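Local coordinates for nuclear polyadenylated RNA-binding protein NAB2 (Saccharomyces cerevisiae, PDB 2V75), which binds the poly(A) tails of mRNAs and pre-mRNAs, shielding them from the exosome, and takes part in poly(A) length control and nuclear export, at residues E85-V88 and S89-M93. Sequence-based numbering, arbitrary orientation.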
# COMPACT_ATOMS: atom_id res chain seq x y z
N GLU A 85 -10.78 1.44 10.29
CA GLU A 85 -10.54 2.68 11.05
C GLU A 85 -9.29 2.60 11.90
O GLU A 85 -8.46 3.51 11.86
CB GLU A 85 -11.71 3.00 11.99
CG GLU A 85 -12.84 3.62 11.24
CD GLU A 85 -14.00 3.89 12.21
OE1 GLU A 85 -13.85 4.78 13.17
OE2 GLU A 85 -15.07 3.21 11.97
N ASN A 86 -9.19 1.52 12.68
CA ASN A 86 -8.08 1.34 13.60
C ASN A 86 -6.77 1.32 12.81
O ASN A 86 -5.75 1.90 13.22
CB ASN A 86 -8.20 0.04 14.42
CG ASN A 86 -9.31 0.07 15.47
OD1 ASN A 86 -9.82 -1.00 15.86
ND2 ASN A 86 -9.66 1.27 15.96
N ILE A 87 -6.81 0.67 11.64
CA ILE A 87 -5.63 0.56 10.81
C ILE A 87 -5.22 1.92 10.23
O ILE A 87 -4.05 2.30 10.26
CB ILE A 87 -5.81 -0.51 9.70
CG1 ILE A 87 -6.07 -1.89 10.33
CG2 ILE A 87 -4.61 -0.45 8.76
CD1 ILE A 87 -6.24 -3.00 9.31
N VAL A 88 -6.20 2.66 9.72
CA VAL A 88 -6.01 4.04 9.29
C VAL A 88 -5.45 4.93 10.42
O VAL A 88 -4.50 5.66 10.19
CB VAL A 88 -7.33 4.63 8.80
CG1 VAL A 88 -7.20 6.15 8.54
CG2 VAL A 88 -7.79 3.96 7.49
N SER A 89 -6.01 4.83 11.62
CA SER A 89 -5.53 5.66 12.72
C SER A 89 -4.03 5.38 12.99
O SER A 89 -3.27 6.31 13.22
CB SER A 89 -6.41 5.53 13.99
OG SER A 89 -7.32 6.63 14.02
N LYS A 90 -3.61 4.12 12.89
CA LYS A 90 -2.21 3.73 13.11
C LYS A 90 -1.30 4.34 12.03
O LYS A 90 -0.23 4.87 12.34
CB LYS A 90 -2.08 2.20 13.12
CG LYS A 90 -2.50 1.48 14.43
CD LYS A 90 -2.59 -0.03 14.21
CE LYS A 90 -3.62 -0.72 15.11
NZ LYS A 90 -3.53 -0.23 16.51
N ILE A 91 -1.74 4.27 10.78
CA ILE A 91 -0.97 4.80 9.65
C ILE A 91 -0.81 6.31 9.74
O ILE A 91 0.27 6.84 9.46
CB ILE A 91 -1.62 4.41 8.30
CG1 ILE A 91 -1.36 2.92 8.02
CG2 ILE A 91 -1.11 5.34 7.16
CD1 ILE A 91 -2.40 2.26 7.15
N ARG A 92 -1.90 6.99 10.09
CA ARG A 92 -1.89 8.44 10.26
C ARG A 92 -1.04 8.93 11.43
O ARG A 92 -0.35 9.94 11.31
CB ARG A 92 -3.31 8.97 10.41
CG ARG A 92 -4.10 8.94 9.09
CD ARG A 92 -5.52 9.44 9.31
NE ARG A 92 -6.30 9.33 8.07
CZ ARG A 92 -7.60 9.62 7.99
NH1 ARG A 92 -8.28 9.98 9.07
NH2 ARG A 92 -8.27 9.41 6.86
N MET A 93 -1.06 8.21 12.56
CA MET A 93 -0.18 8.55 13.68
C MET A 93 1.26 8.63 13.16
O MET A 93 1.96 9.61 13.38
CB MET A 93 -0.21 7.50 14.81
CG MET A 93 -1.55 7.17 15.45
SD MET A 93 -1.96 7.97 17.01
CE MET A 93 -3.40 8.96 16.60
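Val88 sets CG1 opposite its backbone N (chi1 172°), while Arg92, with CG beside its own N (chi1 -73°) and the chain stretched from CG to NE, runs alongside in the same direction. The result is an i to i+4 pairing in which a methyl lies over one face of a guanidinium group, offset toward the rim of the group on the NE side: Val88 CG1 is 3.3 Å from Arg92 NE and 3.5 Å from Arg92 CZ. Arg92 CD passes 3.8 Å from Val88 CG1. Because the methyl meets a face, the N-H groups in the guanidinium plane can serve other partners; NE takes up a salt bridge with Glu16 of helix 7-18. One turn of helix presents the arginine, and its charge ties helix 84-93 to the first helix of the domain. On a neighbouring side of the same turn, Ile87 CG2 and Ile91 CD1 touch at 3.8 Å, their side chains crossing at a slant, and both isoleucines rest on Ile13.

This is the last modelled helix of the all-helical, PWI-like N-terminal domain of Nab2, the part of the protein needed for nuclear export of poly(A) RNA. Ile87, buried, also packs against Ala74, Ala77 and Leu78 of helix 61-79, so its side reaches two helices at once.

Underneath the side chains runs regular alpha-helical bonding. Ser89 N donates to Glu85 O at 2.8 Å and Arg92 N to Val88 O at 2.9 Å, the latter nearly straight at the hydrogen (168°). Between them, the bonds of Lys90 N to Asn86 O and Ile91 N to Ile87 O are somewhat longer. Lys90 lays its methylenes along this backbone, CG coming 3.5 Å from Asn86 O, and its side chain also touches Glu82 in the preceding loop.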